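Local coordinates for putative general stress protein 26 (Jannaschia sp., PDB 2QEA), which is of unknown function but, as a member of the pyridoxamine 5'-phosphate oxidase-like family, probably binds a flavin and acts as an oxidoreductase, at residues A[76-87]-A[116-127]. Numbering follows the deposited sequence.
Sequences LYADLDGTLERS and LLKFTPASGEIS
The F119 ring reaches across to strand 76-87 and meets G82 obliquely, with CZ 3.7 Å from G82 N. Its CE2 lies 4.2 Å from L80 CB. CG of F119 stands anti to the backbone N (chi1 180°), which brings the ring against G82, where a CB would collide with it. Replacing F119 with an alanine is likely to open a gap beside G82 and take one apolar neighbour from L80. The other ring, Y77, has S127 O near its plane, at the CD2 edge. Its OH bonds to D72.

The two strands pair antiparallel from Y77-S127 to R86-L117. A classic beta bulge interrupts the pairing: A122 N and S123 N both donate to D81 O, at 2.8 and 3.2 Å. The A122 bond lies in the carbonyl plane; the S123 donor is tilted 28° from it. A78, L80, L84, L117, F119 and I126 line one face, where helix 2-13 covers L80 and I126. On the other face, E85 and K118 lie side by side. A water bridges T83 O and T120 OG1, 2.7 Å from the latter.

The buried D79 carboxylate is satisfied on both oxygens, OD1 by Q66 and OD2 by L29 N of the second subunit. D81 forms a salt bridge with K24, which probably balances its charge. The polar face thus probably helps tie the strand pair to the dimer partner.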
ATOM      1  N   LEU A  76       0.197  -7.919   6.136  1.00 48.68           N
ATOM      2  CA  LEU A  76       1.239  -8.131   5.134  1.00 48.23           C
ATOM      3  C   LEU A  76       1.593  -6.772   4.551  1.00 47.96           C
ATOM      4  O   LEU A  76       0.729  -6.094   3.987  1.00 47.67           O
ATOM      5  CB  LEU A  76       0.750  -9.064   4.022  1.00 48.03           C
ATOM      6  CG  LEU A  76       1.733  -9.407   2.892  1.00 47.99           C
ATOM      7  CD1 LEU A  76       3.005 -10.057   3.429  1.00 44.34           C
ATOM      8  CD2 LEU A  76       1.064 -10.308   1.875  1.00 48.28           C
ATOM      9  N   TYR A  77       2.856  -6.380   4.714  1.00 47.88           N
ATOM     10  CA  TYR A  77       3.389  -5.115   4.202  1.00 47.58           C
ATOM     11  C   TYR A  77       4.649  -5.486   3.430  1.00 47.96           C
ATOM     12  O   TYR A  77       5.476  -6.244   3.947  1.00 48.32           O
ATOM     13  CB  TYR A  77       3.696  -4.152   5.354  1.00 47.14           C
ATOM     14  CG  TYR A  77       2.548  -4.002   6.330  1.00 46.32           C
ATOM     15  CD1 TYR A  77       1.557  -3.033   6.138  1.00 45.11           C
ATOM     16  CD2 TYR A  77       2.431  -4.857   7.438  1.00 47.01           C
ATOM     17  CE1 TYR A  77       0.480  -2.905   7.038  1.00 45.89           C
ATOM     18  CE2 TYR A  77       1.360  -4.740   8.340  1.00 46.08           C
ATOM     19  CZ  TYR A  77       0.389  -3.764   8.134  1.00 46.64           C
ATOM     20  OH  TYR A  77      -0.658  -3.647   9.019  1.00 45.75           O
ATOM     21  N   ALA A  78       4.786  -4.985   2.202  1.00 47.76           N
ATOM     22  CA  ALA A  78       5.929  -5.342   1.357  1.00 47.45           C
ATOM     23  C   ALA A  78       6.186  -4.367   0.217  1.00 47.21           C
ATOM     24  O   ALA A  78       5.248  -3.969  -0.462  1.00 48.20           O
ATOM     25  CB  ALA A  78       5.718  -6.739   0.781  1.00 47.34           C
ATOM     26  N   ASP A  79       7.450  -3.977   0.044  1.00 46.45           N
ATOM     27  CA  ASP A  79       7.902  -3.159  -1.078  1.00 45.94           C
ATOM     28  C   ASP A  79       8.753  -4.138  -1.888  1.00 45.94           C
ATOM     29  O   ASP A  79       9.833  -4.523  -1.439  1.00 45.44           O
ATOM     30  CB  ASP A  79       8.719  -1.948  -0.598  1.00 45.81           C
ATOM     31  CG  ASP A  79       9.188  -1.041  -1.742  1.00 44.51           C
ATOM     32  OD1 ASP A  79       8.799  -1.244  -2.913  1.00 45.69           O
ATOM     33  OD2 ASP A  79       9.957  -0.098  -1.463  1.00 44.83           O
ATOM     34  N   LEU A  80       8.256  -4.532  -3.064  1.00 46.27           N
ATOM     35  CA  LEU A  80       8.893  -5.547  -3.910  1.00 46.80           C
ATOM     36  C   LEU A  80       9.451  -5.008  -5.223  1.00 47.56           C
ATOM     37  O   LEU A  80       8.767  -4.257  -5.906  1.00 47.58           O
ATOM     38  CB  LEU A  80       7.860  -6.614  -4.277  1.00 46.96           C
ATOM     39  CG  LEU A  80       7.063  -7.281  -3.156  1.00 46.92           C
ATOM     40  CD1 LEU A  80       5.982  -8.138  -3.777  1.00 45.68           C
ATOM     41  CD2 LEU A  80       7.962  -8.094  -2.248  1.00 44.69           C
ATOM     42  N   ASP A  81      10.684  -5.402  -5.555  1.00 48.28           N
ATOM     43  CA  ASP A  81      11.304  -5.126  -6.858  1.00 49.06           C
ATOM     44  C   ASP A  81      11.123  -6.407  -7.668  1.00 48.66           C
ATOM     45  O   ASP A  81      11.224  -7.511  -7.120  1.00 48.41           O
ATOM     46  CB  ASP A  81      12.801  -4.795  -6.743  1.00 49.57           C
ATOM     47  CG  ASP A  81      13.066  -3.421  -6.144  1.00 53.43           C
ATOM     48  OD1 ASP A  81      12.284  -2.473  -6.386  1.00 59.61           O
ATOM     49  OD2 ASP A  81      14.087  -3.276  -5.442  1.00 60.01           O
ATOM     50  N   GLY A  82      10.871  -6.259  -8.967  1.00 48.60           N
ATOM     51  CA  GLY A  82      10.655  -7.407  -9.844  1.00 48.12           C
ATOM     52  C   GLY A  82      10.642  -7.078 -11.323  1.00 47.82           C
ATOM     53  O   GLY A  82      11.251  -6.097 -11.744  1.00 48.28           O
ATOM     54  N   THR A  83       9.948  -7.918 -12.095  1.00 47.69           N
ATOM     55  CA  THR A  83       9.826  -7.779 -13.548  1.00 47.89           C
ATOM     56  C   THR A  83       8.358  -7.939 -13.953  1.00 48.21           C
ATOM     57  O   THR A  83       7.742  -8.951 -13.612  1.00 49.02           O
ATOM     58  CB  THR A  83      10.658  -8.861 -14.270  1.00 47.84           C
ATOM     59  OG1 THR A  83      12.015  -8.814 -13.808  1.00 49.80           O
ATOM     60  CG2 THR A  83      10.630  -8.662 -15.788  1.00 47.91           C
ATOM     61  N   LEU A  84       7.815  -6.944 -14.662  1.00 47.89           N
ATOM     62  CA  LEU A  84       6.437  -6.971 -15.179  1.00 47.73           C
ATOM     63  C   LEU A  84       6.501  -7.290 -16.677  1.00 48.07           C
ATOM     64  O   LEU A  84       7.380  -6.787 -17.382  1.00 47.66           O
ATOM     65  CB  LEU A  84       5.737  -5.627 -14.954  1.00 47.34           C
ATOM     66  CG  LEU A  84       4.235  -5.540 -15.251  1.00 47.51           C
ATOM     67  CD1 LEU A  84       3.436  -6.439 -14.314  1.00 44.45           C
ATOM     68  CD2 LEU A  84       3.752  -4.101 -15.131  1.00 46.96           C
ATOM     69  N   GLU A  85       5.565  -8.116 -17.150  1.00 48.54           N
ATOM     70  CA  GLU A  85       5.508  -8.521 -18.561  1.00 48.83           C
ATOM     71  C   GLU A  85       4.131  -9.015 -18.998  1.00 49.08           C
ATOM     72  O   GLU A  85       3.290  -9.341 -18.155  1.00 48.62           O
ATOM     73  CB  GLU A  85       6.529  -9.642 -18.823  1.00 48.56           C
ATOM     74  CG  GLU A  85       6.325 -10.911 -17.981  1.00 49.61           C
ATOM     75  CD  GLU A  85       7.384 -11.971 -18.230  1.00 49.44           C
ATOM     76  OE1 GLU A  85       7.630 -12.314 -19.407  1.00 50.88           O
ATOM     77  OE2 GLU A  85       7.945 -12.489 -17.242  1.00 50.95           O
ATOM     78  N   ARG A  86       3.937  -9.066 -20.320  1.00 49.61           N
ATOM     79  CA  ARG A  86       2.726  -9.588 -20.961  0.50 49.76           C
ATOM     80  C   ARG A  86       2.749 -11.115 -20.793  1.00 49.70           C
ATOM     81  O   ARG A  86       3.831 -11.709 -20.830  1.00 49.77           O
ATOM     82  CB  ARG A  86       2.760  -9.275 -22.472  0.50 50.21           C
ATOM     83  CG  ARG A  86       1.415  -9.122 -23.180  0.50 51.06           C
ATOM     84  CD  ARG A  86       0.889  -7.691 -23.070  0.50 52.10           C
ATOM     85  NE  ARG A  86      -0.100  -7.373 -24.103  0.50 52.47           N
ATOM     86  CZ  ARG A  86      -0.601  -6.156 -24.354  0.50 51.07           C
ATOM     87  NH1 ARG A  86      -0.240  -5.086 -23.637  0.50 50.58           N
ATOM     88  NH2 ARG A  86      -1.482  -6.002 -25.341  0.50 50.93           N
ATOM     89  N   SER A  87       1.580 -11.736 -20.663  1.00 49.88           N
ATOM     90  CA  SER A  87       1.471 -13.193 -20.589  1.00 49.56           C
ATOM     91  C   SER A  87       0.347 -13.650 -21.512  1.00 50.17           C
ATOM     92  O   SER A  87      -0.755 -13.097 -21.459  1.00 50.57           O
ATOM     93  CB  SER A  87       1.202 -13.662 -19.164  1.00 49.23           C
ATOM     94  OG  SER A  87       1.216 -15.078 -19.107  1.00 47.38           O
ATOM     95  N   LEU A 116      -3.346  -9.914 -19.769  1.00 47.60           N
ATOM     96  CA  LEU A 116      -2.842 -10.572 -18.555  1.00 46.84           C
ATOM     97  C   LEU A 116      -1.395 -10.129 -18.320  1.00 46.41           C
ATOM     98  O   LEU A 116      -0.551 -10.300 -19.205  1.00 46.24           O
ATOM     99  CB  LEU A 116      -2.908 -12.101 -18.698  1.00 46.56           C
ATOM    100  CG  LEU A 116      -2.472 -12.992 -17.524  1.00 47.20           C
ATOM    101  CD1 LEU A 116      -3.324 -12.748 -16.285  1.00 46.39           C
ATOM    102  CD2 LEU A 116      -2.536 -14.461 -17.922  1.00 46.91           C
ATOM    103  N   LEU A 117      -1.131  -9.550 -17.143  1.00 46.09           N
ATOM    104  CA  LEU A 117       0.210  -9.113 -16.732  1.00 45.84           C
ATOM    105  C   LEU A 117       0.748 -10.051 -15.644  1.00 45.68           C
ATOM    106  O   LEU A 117      -0.007 -10.472 -14.762  1.00 45.57           O
ATOM    107  CB  LEU A 117       0.191  -7.671 -16.218  1.00 45.56           C
ATOM    108  CG  LEU A 117      -0.202  -6.552 -17.190  1.00 45.77           C
ATOM    109  CD1 LEU A 117      -0.158  -5.216 -16.471  1.00 42.47           C
ATOM    110  CD2 LEU A 117       0.698  -6.516 -18.425  1.00 44.15           C
ATOM    111  N   LYS A 118       2.046 -10.366 -15.723  1.00 45.04           N
ATOM    112  CA  LYS A 118       2.739 -11.261 -14.788  1.00 44.63           C
ATOM    113  C   LYS A 118       3.889 -10.498 -14.128  1.00 44.66           C
ATOM    114  O   LYS A 118       4.804 -10.040 -14.822  1.00 44.52           O
ATOM    115  CB  LYS A 118       3.286 -12.477 -15.550  1.00 44.54           C
ATOM    116  CG  LYS A 118       3.989 -13.545 -14.695  1.00 44.53           C
ATOM    117  CD  LYS A 118       4.567 -14.662 -15.560  1.00 44.82           C
ATOM    118  CE  LYS A 118       5.237 -15.738 -14.713  1.00 44.44           C
ATOM    119  NZ  LYS A 118       5.782 -16.856 -15.529  1.00 42.71           N
ATOM    120  N   PHE A 119       3.826 -10.361 -12.800  1.00 44.62           N
ATOM    121  CA  PHE A 119       4.868  -9.707 -12.003  1.00 44.62           C
ATOM    122  C   PHE A 119       5.627 -10.790 -11.239  1.00 44.48           C
ATOM    123  O   PHE A 119       5.040 -11.468 -10.392  1.00 45.17           O
ATOM    124  CB  PHE A 119       4.267  -8.694 -11.024  1.00 44.70           C
ATOM    125  CG  PHE A 119       5.294  -7.996 -10.172  1.00 45.58           C
ATOM    126  CD1 PHE A 119       5.968  -6.873 -10.655  1.00 45.49           C
ATOM    127  CD2 PHE A 119       5.608  -8.473  -8.890  1.00 45.81           C
ATOM    128  CE1 PHE A 119       6.938  -6.230  -9.872  1.00 46.33           C
ATOM    129  CE2 PHE A 119       6.574  -7.837  -8.099  1.00 43.76           C
ATOM    130  CZ  PHE A 119       7.241  -6.712  -8.589  1.00 45.78           C
ATOM    131  N   THR A 120       6.917 -10.945 -11.542  1.00 43.91           N
ATOM    132  CA  THR A 120       7.786 -11.913 -10.869  1.00 43.47           C
ATOM    133  C   THR A 120       8.626 -11.124  -9.860  1.00 44.16           C
ATOM    134  O   THR A 120       9.442 -10.303 -10.280  1.00 44.42           O
ATOM    135  CB  THR A 120       8.722 -12.640 -11.870  1.00 42.80           C
ATOM    136  OG1 THR A 120       7.940 -13.336 -12.849  1.00 41.15           O
ATOM    137  CG2 THR A 120       9.621 -13.639 -11.145  1.00 39.26           C
ATOM    138  N   PRO A 121       8.400 -11.321  -8.535  1.00 45.04           N
ATOM    139  CA  PRO A 121       9.249 -10.624  -7.565  1.00 44.85           C
ATOM    140  C   PRO A 121      10.691 -11.151  -7.556  1.00 45.32           C
ATOM    141  O   PRO A 121      10.908 -12.365  -7.656  1.00 44.50           O
ATOM    142  CB  PRO A 121       8.564 -10.913  -6.217  1.00 44.84           C
ATOM    143  CG  PRO A 121       7.204 -11.366  -6.557  1.00 45.37           C
ATOM    144  CD  PRO A 121       7.369 -12.110  -7.834  1.00 45.65           C
ATOM    145  N   ALA A 122      11.645 -10.224  -7.473  1.00 45.72           N
ATOM    146  CA  ALA A 122      13.078 -10.519  -7.399  1.00 46.00           C
ATOM    147  C   ALA A 122      13.524 -10.443  -5.942  1.00 46.57           C
ATOM    148  O   ALA A 122      14.197 -11.347  -5.444  1.00 46.55           O
ATOM    149  CB  ALA A 122      13.859  -9.528  -8.235  1.00 45.85           C
ATOM    150  N   SER A 123      13.160  -9.342  -5.282  1.00 47.26           N
ATOM    151  CA  SER A 123      13.464  -9.110  -3.864  1.00 48.13           C
ATOM    152  C   SER A 123      12.536  -8.061  -3.254  1.00 48.02           C
ATOM    153  O   SER A 123      11.758  -7.424  -3.966  1.00 47.78           O
ATOM    154  CB  SER A 123      14.917  -8.666  -3.710  1.00 48.44           C
ATOM    155  OG  SER A 123      15.171  -7.509  -4.489  1.00 50.78           O
ATOM    156  N   GLY A 124      12.620  -7.894  -1.938  1.00 48.64           N
ATOM    157  CA  GLY A 124      11.803  -6.896  -1.243  1.00 49.48           C
ATOM    158  C   GLY A 124      11.902  -6.918   0.268  1.00 50.07           C
ATOM    159  O   GLY A 124      12.297  -7.934   0.844  1.00 50.86           O
ATOM    160  N   GLU A 125      11.555  -5.790   0.897  1.00 50.31           N
ATOM    161  CA  GLU A 125      11.542  -5.673   2.354  1.00 51.53           C
ATOM    162  C   GLU A 125      10.104  -5.956   2.769  1.00 51.65           C
ATOM    163  O   GLU A 125       9.206  -5.179   2.437  1.00 52.31           O
ATOM    164  CB  GLU A 125      12.021  -4.299   2.828  1.00 51.47           C
ATOM    165  CG  GLU A 125      12.280  -4.256   4.342  1.00 52.44           C
ATOM    166  CD  GLU A 125      13.016  -3.009   4.833  1.00 53.59           C
ATOM    167  OE1 GLU A 125      13.519  -2.207   4.014  1.00 55.64           O
ATOM    168  OE2 GLU A 125      13.108  -2.845   6.072  1.00 58.79           O
ATOM    169  N   ILE A 126       9.907  -7.074   3.476  1.00 51.11           N
ATOM    170  CA  ILE A 126       8.594  -7.586   3.877  1.00 50.90           C
ATOM    171  C   ILE A 126       8.410  -7.569   5.396  1.00 50.49           C
ATOM    172  O   ILE A 126       9.332  -7.926   6.124  1.00 50.53           O
ATOM    173  CB  ILE A 126       8.439  -9.074   3.406  1.00 51.28           C
ATOM    174  CG1 ILE A 126       8.578  -9.197   1.879  1.00 51.56           C
ATOM    175  CG2 ILE A 126       7.099  -9.678   3.858  1.00 49.54           C
ATOM    176  CD1 ILE A 126       8.618 -10.633   1.385  1.00 51.56           C
ATOM    177  N   SER A 127       7.222  -7.155   5.851  1.00 50.47           N
ATOM    178  CA  SER A 127       6.825  -7.202   7.267  1.00 50.76           C
ATOM    179  C   SER A 127       5.575  -8.083   7.388  1.00 50.71           C
ATOM    180  O   SER A 127       4.631  -7.940   6.605  1.00 50.28           O
ATOM    181  CB  SER A 127       6.536  -5.819   7.839  1.00 50.65           C
ATOM    182  OG  SER A 127       7.702  -5.024   7.870  1.00 53.98           O
TER
HETATM  183  O   HOH W   1       7.232 -11.457 -14.641  1.00 38.58           O